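Local coordinates for protein putative aldehyde dehydrogenase AldY (Bacillus subtilis, PDB 4DNG) that probably catalyses the NAD(+)-dependent oxidation of aldehydes to carboxylates, and may help protect the cell against stress from ethanol and related compounds, at residues A[247-252]-A[468-473]; A[217-220]-A[226-229]; A[116-121]-A[462-467]. All coordinates share one frame; numbering follows the deposited sequence.

The three contacts lie on the same side of the chain's centre, in and around the sheet that holds strands 226-231 and 249-254. Contact 2 is fully buried and almost wholly apolar, a short helical turn laid on strand 226-231. Contact 1 joins the neighbouring strand, 249-254, to strand 469-477 and is only partly buried; its chemistry is polar, an arginine holding backbone carbonyls. Contact 3, also partly buried, packs helix 462-468 on the end of helix 98-118 through a valine and a tyrosine. Helix 462-468 runs straight into strand 469-477, and R249 of contact 1 also bonds to E467 O at the end of the helix, so contacts 1 and 3 involve successive parts of one C-terminal segment.

Contact 1: residues A[247-252]-A[468-473]; sequences FKRMAL and FTVTKW
R249 reaches across to the start of strand 469-477 and donates a hydrogen bond from NH1 to T469 O, 2.7 Å away. The bond is slightly bent, 153° at the hydrogen, and NH1 stands above the carbonyl plane, 52° out of it, so it meets no lone pair squarely. The side chain leaves its strand toward the other segment, with CG anti to the carbonyl carbon (chi1 -54°), and bends at the next two torsions to bring the guanidinium group there. NH1 has a second acceptor in E467 O, and thus spans two carbonyls at the place where helix 462-468 gives way to a strand. Arginine suits this spot, since its charge would probably also be favourable near the carbonyl end of a helix.

In the aldehyde dehydrogenase fold the strand entered here belongs to the oligomerisation region: it pairs antiparallel with strand 135-150 (V470 with L142), and W473 continues the sheet onto a strand of the second subunit. R249 itself stands in the sheet of the nucleotide-binding domain, bonded through its backbone to R225 and I227.

T469 faces away from R249 and offers only its backbone; its hydroxyl goes back to V465 O, a bond that suits a threonine just after a helix. F468, with its N 3.9 Å from R249 NH1, also starts its side chain away from the arginine, and its ring packs among L226, L170, P166 and A167. Alongside, V470 CG2 comes only to 4.5 Å from R249 NH2, a loose apolar neighbour of the guanidinium.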
loop_
_atom_site.group_PDB
_atom_site.type_symbol
_atom_site.label_atom_id
_atom_site.label_comp_id
_atom_site.label_asym_id
_atom_site.label_seq_id
_atom_site.Cartn_x
_atom_site.Cartn_y
_atom_site.Cartn_z
ATOM N N PHE A 247 1.612 -7.707 5.711
ATOM C CA PHE A 247 0.498 -7.033 5.033
ATOM C C PHE A 247 -0.063 -5.864 5.844
ATOM O O PHE A 247 -1.268 -5.658 5.888
ATOM C CB PHE A 247 -0.654 -8.006 4.705
ATOM C CG PHE A 247 -0.215 -9.313 4.123
ATOM C CD1 PHE A 247 0.400 -9.370 2.864
ATOM C CD2 PHE A 247 -0.443 -10.506 4.819
ATOM C CE1 PHE A 247 0.803 -10.590 2.322
ATOM C CE2 PHE A 247 -0.035 -11.729 4.287
ATOM C CZ PHE A 247 0.584 -11.770 3.035
ATOM N N LYS A 248 0.797 -5.114 6.510
ATOM C CA LYS A 248 0.366 -3.865 7.117
ATOM C C LYS A 248 0.482 -2.741 6.069
ATOM O O LYS A 248 1.327 -2.796 5.182
ATOM C CB LYS A 248 1.260 -3.512 8.301
ATOM C CG LYS A 248 1.517 -4.596 9.348
ATOM C CD LYS A 248 2.483 -4.020 10.412
ATOM C CE LYS A 248 2.785 -4.988 11.564
ATOM N NZ LYS A 248 1.636 -5.715 12.207
ATOM N N ARG A 249 -0.358 -1.717 6.162
ATOM C CA ARG A 249 -0.211 -0.551 5.298
ATOM C C ARG A 249 1.028 0.247 5.733
ATOM O O ARG A 249 1.517 0.074 6.829
ATOM C CB ARG A 249 -1.477 0.325 5.314
ATOM C CG ARG A 249 -2.758 -0.422 4.975
ATOM C CD ARG A 249 -3.625 0.368 4.010
ATOM N NE ARG A 249 -4.402 1.416 4.670
ATOM C CZ ARG A 249 -5.717 1.373 4.881
ATOM N NH1 ARG A 249 -6.310 2.388 5.494
ATOM N NH2 ARG A 249 -6.447 0.335 4.487
ATOM N N MET A 250 1.555 1.101 4.866
ATOM C CA MET A 250 2.751 1.819 5.202
ATOM C C MET A 250 2.844 3.195 4.545
ATOM O O MET A 250 2.796 3.329 3.336
ATOM C CB MET A 250 3.994 0.929 5.013
ATOM C CG MET A 250 4.552 0.758 3.620
ATOM S SD MET A 250 5.718 -0.617 3.625
ATOM C CE MET A 250 4.743 -1.917 2.873
ATOM N N ALA A 251 2.928 4.225 5.375
ATOM C CA ALA A 251 3.111 5.590 4.896
ATOM C C ALA A 251 4.553 5.964 5.182
ATOM O O ALA A 251 4.891 6.454 6.256
ATOM C CB ALA A 251 2.152 6.548 5.607
ATOM N N LEU A 252 5.402 5.694 4.214
ATOM C CA LEU A 252 6.813 5.929 4.341
ATOM C C LEU A 252 7.206 7.236 3.660
ATOM O O LEU A 252 6.751 7.533 2.563
ATOM C CB LEU A 252 7.583 4.742 3.747
ATOM C CG LEU A 252 7.299 3.365 4.335
ATOM C CD1 LEU A 252 8.275 2.337 3.768
ATOM C CD2 LEU A 252 7.351 3.370 5.868
ATOM N N PHE A 468 -6.156 6.185 6.485
ATOM C CA PHE A 468 -6.422 5.897 7.898
ATOM C C PHE A 468 -7.776 5.247 8.123
ATOM O O PHE A 468 -8.197 5.042 9.263
ATOM C CB PHE A 468 -6.260 7.171 8.747
ATOM C CG PHE A 468 -4.837 7.652 8.818
ATOM C CD1 PHE A 468 -3.980 7.182 9.808
ATOM C CD2 PHE A 468 -4.344 8.545 7.869
ATOM C CE1 PHE A 468 -2.658 7.607 9.867
ATOM C CE2 PHE A 468 -3.031 8.967 7.920
ATOM C CZ PHE A 468 -2.184 8.496 8.919
ATOM N N THR A 469 -8.460 4.905 7.037
ATOM C CA THR A 469 -9.719 4.168 7.167
ATOM C C THR A 469 -9.724 2.951 6.300
ATOM O O THR A 469 -8.957 2.874 5.335
ATOM C CB THR A 469 -10.953 5.015 6.805
ATOM O OG1 THR A 469 -10.914 5.372 5.410
ATOM C CG2 THR A 469 -11.020 6.267 7.686
ATOM N N VAL A 470 -10.592 2.002 6.645
ATOM C CA VAL A 470 -10.848 0.864 5.773
ATOM C C VAL A 470 -12.213 0.950 5.065
ATOM O O VAL A 470 -13.191 1.534 5.559
ATOM C CB VAL A 470 -10.645 -0.461 6.514
ATOM C CG1 VAL A 470 -11.844 -0.786 7.394
ATOM C CG2 VAL A 470 -10.358 -1.582 5.522
ATOM N N THR A 471 -12.263 0.391 3.871
ATOM C CA THR A 471 -13.502 0.332 3.116
ATOM C C THR A 471 -14.149 -1.012 3.408
ATOM O O THR A 471 -13.557 -2.062 3.138
ATOM C CB THR A 471 -13.220 0.534 1.616
ATOM O OG1 THR A 471 -13.228 1.937 1.333
ATOM C CG2 THR A 471 -14.257 -0.158 0.736
ATOM N N LYS A 472 -15.334 -0.981 4.010
ATOM C CA LYS A 472 -16.054 -2.218 4.281
ATOM C C LYS A 472 -17.266 -2.376 3.358
ATOM O O LYS A 472 -18.107 -1.476 3.250
ATOM C CB LYS A 472 -16.449 -2.328 5.768
ATOM C CG LYS A 472 -17.355 -3.515 6.124
ATOM C CD LYS A 472 -16.630 -4.847 6.162
ATOM C CE LYS A 472 -17.590 -6.031 6.184
ATOM N NZ LYS A 472 -17.051 -7.234 6.890
ATOM N N TRP A 473 -17.350 -3.539 2.712
ATOM C CA TRP A 473 -18.397 -3.821 1.751
ATOM C C TRP A 473 -19.308 -4.913 2.250
ATOM O O TRP A 473 -18.857 -5.962 2.699
ATOM C CB TRP A 473 -17.774 -4.135 0.386
ATOM C CG TRP A 473 -18.740 -4.638 -0.663
ATOM C CD1 TRP A 473 -19.789 -3.939 -1.267
ATOM C CD2 TRP A 473 -18.771 -5.976 -1.280
ATOM N NE1 TRP A 473 -20.453 -4.733 -2.175
ATOM C CE2 TRP A 473 -19.894 -5.964 -2.232
ATOM C CE3 TRP A 473 -18.015 -7.138 -1.141
ATOM C CZ2 TRP A 473 -20.215 -7.076 -3.002
ATOM C CZ3 TRP A 473 -18.351 -8.252 -1.917
ATOM C CH2 TRP A 473 -19.427 -8.220 -2.824
#

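Contact 2: residues A[217-220]-A[226-229]; sequences GMLT and LISF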
loop_
_atom_site.group_PDB
_atom_site.type_symbol
_atom_site.label_atom_id
_atom_site.label_comp_id
_atom_site.label_asym_id
_atom_site.label_seq_id
_atom_site.Cartn_x
_atom_site.Cartn_y
_atom_site.Cartn_z
ATOM N N GLY A 217 10.411 -3.598 17.609
ATOM C CA GLY A 217 9.125 -3.452 18.322
ATOM C C GLY A 217 7.992 -2.607 17.725
ATOM O O GLY A 217 6.825 -2.960 17.871
ATOM N N MET A 218 8.313 -1.497 17.050
ATOM C CA MET A 218 7.290 -0.679 16.406
ATOM C C MET A 218 6.780 -1.330 15.107
ATOM O O MET A 218 5.755 -0.907 14.551
ATOM C CB MET A 218 7.845 0.721 16.115
ATOM C CG MET A 218 8.170 1.554 17.359
ATOM S SD MET A 218 6.677 2.049 18.242
ATOM C CE MET A 218 5.885 3.165 17.117
ATOM N N LEU A 219 7.484 -2.378 14.660
ATOM C CA LEU A 219 7.336 -2.914 13.333
ATOM C C LEU A 219 6.714 -4.296 13.348
ATOM O O LEU A 219 5.871 -4.619 12.503
ATOM C CB LEU A 219 8.704 -2.979 12.648
ATOM C CG LEU A 219 9.615 -1.738 12.551
ATOM C CD1 LEU A 219 10.790 -1.993 11.599
ATOM C CD2 LEU A 219 8.856 -0.494 12.123
ATOM N N THR A 220 7.124 -5.097 14.324
ATOM C CA THR A 220 6.850 -6.538 14.379
ATOM C C THR A 220 5.558 -6.889 15.115
ATOM O O THR A 220 4.994 -7.979 14.949
ATOM C CB THR A 220 7.985 -7.247 15.141
ATOM O OG1 THR A 220 9.214 -7.086 14.423
ATOM C CG2 THR A 220 7.690 -8.726 15.240
ATOM N N LEU A 226 -1.161 0.048 10.385
ATOM C CA LEU A 226 -0.358 0.950 9.556
ATOM C C LEU A 226 0.901 1.366 10.294
ATOM O O LEU A 226 0.843 1.687 11.491
ATOM C CB LEU A 226 -1.157 2.179 9.174
ATOM C CG LEU A 226 -0.453 3.350 8.499
ATOM C CD1 LEU A 226 -0.397 3.187 7.006
ATOM C CD2 LEU A 226 -1.221 4.609 8.812
ATOM N N ILE A 227 2.031 1.321 9.581
ATOM C CA ILE A 227 3.280 1.909 10.027
ATOM C C ILE A 227 3.442 3.205 9.270
ATOM O O ILE A 227 3.446 3.221 8.037
ATOM C CB ILE A 227 4.541 1.088 9.676
ATOM C CG1 ILE A 227 4.369 -0.411 9.921
ATOM C CG2 ILE A 227 5.743 1.626 10.455
ATOM C CD1 ILE A 227 4.091 -0.749 11.359
ATOM N N SER A 228 3.605 4.280 10.023
ATOM C CA SER A 228 3.881 5.601 9.503
ATOM C C SER A 228 5.334 5.930 9.892
ATOM O O SER A 228 5.674 5.867 11.068
ATOM C CB SER A 228 2.887 6.585 10.140
ATOM O OG SER A 228 3.149 7.906 9.732
ATOM N N PHE A 229 6.186 6.247 8.912
ATOM C CA PHE A 229 7.621 6.477 9.141
ATOM C C PHE A 229 8.174 7.588 8.247
ATOM O O PHE A 229 7.827 7.677 7.062
ATOM C CB PHE A 229 8.410 5.170 8.903
ATOM C CG PHE A 229 9.924 5.316 8.992
ATOM C CD1 PHE A 229 10.566 5.393 10.223
ATOM C CD2 PHE A 229 10.706 5.336 7.843
ATOM C CE1 PHE A 229 11.954 5.523 10.311
ATOM C CE2 PHE A 229 12.092 5.458 7.917
ATOM C CZ PHE A 229 12.717 5.559 9.158
#
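I227 points from its strand toward the short helical turn 217-220 and meets it with two branches. CG2, anti to the backbone N, comes to 4.1 Å from L219 CD2, and the two side chains cross at about a right angle, touching by methyl groups alone. CD1, at the end of the other branch, lies 3.6 Å from M218 O; CG1 is anti to the carbonyl carbon (chi1 -43°), and this sends the longer arm to the helical backbone. A beta-branched isoleucine suits the place because it fills both directions from one strand position. The carbonyl that CD1 abuts is itself satisfied, since M218 O accepts a hydrogen bond from S148 OG.

Further out, L219 also packs on I239 and I242 of helix 233-246, so it fills the angle between that helix and the strand. I227 is held in line by backbone bonds to R249 and A251, while L226 and S228 bond to S148 on the other flank. The turn 217-220 therefore rests on one face of strand 226-231, which runs between strands 135-150 and 249-254, and lies beside helix 233-246, whose V235 probably belongs to the NAD(+) site.

Contact 3: residues A[116-121]-A[462-467]; sequences MTYTGE and PWVVEE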
loop_
_atom_site.group_PDB
_atom_site.type_symbol
_atom_site.label_atom_id
_atom_site.label_comp_id
_atom_site.label_asym_id
_atom_site.label_seq_id
_atom_site.Cartn_x
_atom_site.Cartn_y
_atom_site.Cartn_z
ATOM N N MET A 116 -10.475 18.255 11.356
ATOM C CA MET A 116 -11.859 18.542 11.681
ATOM C C MET A 116 -12.808 18.487 10.477
ATOM O O MET A 116 -13.988 18.183 10.633
ATOM C CB MET A 116 -11.956 19.908 12.345
ATOM C CG MET A 116 -11.332 19.966 13.724
ATOM S SD MET A 116 -11.446 21.629 14.386
ATOM C CE MET A 116 -9.838 21.827 15.148
ATOM N N THR A 117 -12.295 18.782 9.287
ATOM C CA THR A 117 -13.114 18.805 8.078
ATOM C C THR A 117 -13.496 17.402 7.609
ATOM O O THR A 117 -14.455 17.232 6.850
ATOM C CB THR A 117 -12.422 19.542 6.913
ATOM O OG1 THR A 117 -11.292 18.785 6.458
ATOM C CG2 THR A 117 -11.973 20.934 7.343
ATOM N N TYR A 118 -12.762 16.394 8.057
ATOM C CA TYR A 118 -13.087 15.036 7.635
ATOM C C TYR A 118 -13.359 14.018 8.749
ATOM O O TYR A 118 -13.598 12.840 8.470
ATOM C CB TYR A 118 -12.071 14.513 6.617
ATOM C CG TYR A 118 -10.635 14.601 7.042
ATOM C CD1 TYR A 118 -10.178 13.896 8.149
ATOM C CD2 TYR A 118 -9.725 15.360 6.319
ATOM C CE1 TYR A 118 -8.852 13.949 8.532
ATOM C CE2 TYR A 118 -8.395 15.434 6.701
ATOM C CZ TYR A 118 -7.967 14.720 7.807
ATOM O OH TYR A 118 -6.658 14.768 8.211
ATOM N N THR A 119 -13.353 14.481 9.995
ATOM C CA THR A 119 -13.802 13.667 11.114
ATOM C C THR A 119 -15.195 13.105 10.812
ATOM O O THR A 119 -15.561 12.030 11.285
ATOM C CB THR A 119 -13.900 14.487 12.410
ATOM O OG1 THR A 119 -13.124 15.683 12.291
ATOM C CG2 THR A 119 -13.404 13.679 13.580
ATOM N N GLY A 120 -15.904 13.796 9.948
ATOM C CA GLY A 120 -17.233 13.417 9.554
ATOM C C GLY A 120 -17.301 12.229 8.643
ATOM O O GLY A 120 -18.362 11.713 8.389
ATOM N N GLU A 121 -16.168 11.801 8.130
ATOM C CA GLU A 121 -16.141 10.826 7.059
ATOM C C GLU A 121 -16.554 9.395 7.365
ATOM O O GLU A 121 -16.697 8.615 6.451
ATOM C CB GLU A 121 -14.792 10.833 6.384
ATOM C CG GLU A 121 -14.532 12.087 5.588
ATOM C CD GLU A 121 -15.473 12.220 4.428
ATOM O OE1 GLU A 121 -16.630 11.828 4.578
ATOM O OE2 GLU A 121 -15.059 12.713 3.371
ATOM N N PRO A 462 -8.752 14.064 0.715
ATOM C CA PRO A 462 -9.363 12.731 0.581
ATOM C C PRO A 462 -8.358 11.574 0.504
ATOM O O PRO A 462 -8.713 10.440 0.832
ATOM C CB PRO A 462 -10.169 12.837 -0.717
ATOM C CG PRO A 462 -9.504 13.922 -1.489
ATOM C CD PRO A 462 -9.037 14.911 -0.459
ATOM N N TRP A 463 -7.123 11.860 0.089
ATOM C CA TRP A 463 -6.066 10.841 0.054
ATOM C C TRP A 463 -5.686 10.338 1.426
ATOM O O TRP A 463 -5.269 9.180 1.575
ATOM C CB TRP A 463 -4.836 11.311 -0.739
ATOM C CG TRP A 463 -4.347 12.722 -0.454
ATOM C CD1 TRP A 463 -4.893 13.920 -0.919
ATOM C CD2 TRP A 463 -3.160 13.129 0.338
ATOM N NE1 TRP A 463 -4.166 14.998 -0.473
ATOM C CE2 TRP A 463 -3.117 14.600 0.286
ATOM C CE3 TRP A 463 -2.176 12.451 1.064
ATOM C CZ2 TRP A 463 -2.126 15.334 0.937
ATOM C CZ3 TRP A 463 -1.183 13.205 1.715
ATOM C CH2 TRP A 463 -1.161 14.610 1.652
ATOM N N VAL A 464 -5.857 11.194 2.435
ATOM C CA VAL A 464 -5.515 10.862 3.820
ATOM C C VAL A 464 -6.593 10.013 4.494
ATOM O O VAL A 464 -6.284 9.066 5.221
ATOM C CB VAL A 464 -5.269 12.124 4.667
ATOM C CG1 VAL A 464 -4.473 11.770 5.910
ATOM C CG2 VAL A 464 -4.521 13.174 3.861
ATOM N N VAL A 465 -7.852 10.359 4.255
ATOM C CA VAL A 465 -9.000 9.600 4.774
ATOM C C VAL A 465 -8.916 8.125 4.372
ATOM O O VAL A 465 -9.095 7.251 5.210
ATOM C CB VAL A 465 -10.352 10.260 4.361
ATOM C CG1 VAL A 465 -11.519 9.288 4.433
ATOM C CG2 VAL A 465 -10.636 11.480 5.232
ATOM N N GLU A 466 -8.609 7.853 3.104
ATOM C CA GLU A 466 -8.410 6.476 2.634
ATOM C C GLU A 466 -7.268 5.788 3.388
ATOM O O GLU A 466 -7.342 4.593 3.638
ATOM C CB GLU A 466 -8.119 6.403 1.122
ATOM C CG GLU A 466 -9.012 7.233 0.199
ATOM C CD GLU A 466 -10.478 6.803 0.188
ATOM O OE1 GLU A 466 -10.779 5.595 0.336
ATOM O OE2 GLU A 466 -11.342 7.692 0.014
ATOM N N GLU A 467 -6.223 6.542 3.749
ATOM C CA GLU A 467 -5.021 5.957 4.363
ATOM C C GLU A 467 -5.304 5.463 5.766
ATOM O O GLU A 467 -4.791 4.427 6.172
ATOM C CB GLU A 467 -3.838 6.942 4.380
ATOM C CG GLU A 467 -2.977 6.980 3.117
ATOM C CD GLU A 467 -1.808 7.970 3.220
ATOM O OE1 GLU A 467 -1.881 9.064 2.610
ATOM O OE2 GLU A 467 -0.814 7.668 3.919
#
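Y118 O accepts a hydrogen bond from E121 N at 2.8 Å, a turn at the end of helix 98-118 that sets the side chains of both residues on the side facing helix 462-468. Between them comes V465, the principal partner on that helix. Its CG2 methyl lies 3.6 Å from Y118 CB and 3.6 Å from Y118 CG, meeting the root of the tyrosine obliquely, and the two side chains slide past each other in opposite directions. Y118 CG stands between the backbone N and the carbonyl carbon (chi1 53°), the crowded position, which sends the ring across helix 462-468, with its hydroxyl end beside V464. There the touch is light, OH to V464 CG1 at 4.4 Å.

E121 uses only its aliphatic part. Its chain crosses V465 at about a right angle, with CG 4.0 Å from V465 CG2 and CB 4.1 Å from V465 CG1, so both valine methyls are engaged. The chain bends at chi2 (-65°), and a glutamate fits this exposed position because its methylenes can cover the valine while the carboxylate stays apart from it. Valine in turn is short enough to let the helices come close, their backbones nearest at Y118 and V465, with CA atoms 7.4 Å apart.

P166 of helix 156-169 touches both Y118 and V464 and closes the apolar group. This is plain helix-helix packing, consistent with the aldehyde dehydrogenase fold, in which the C-terminal segment returns to the nucleotide-binding domain before entering the oligomerisation strand.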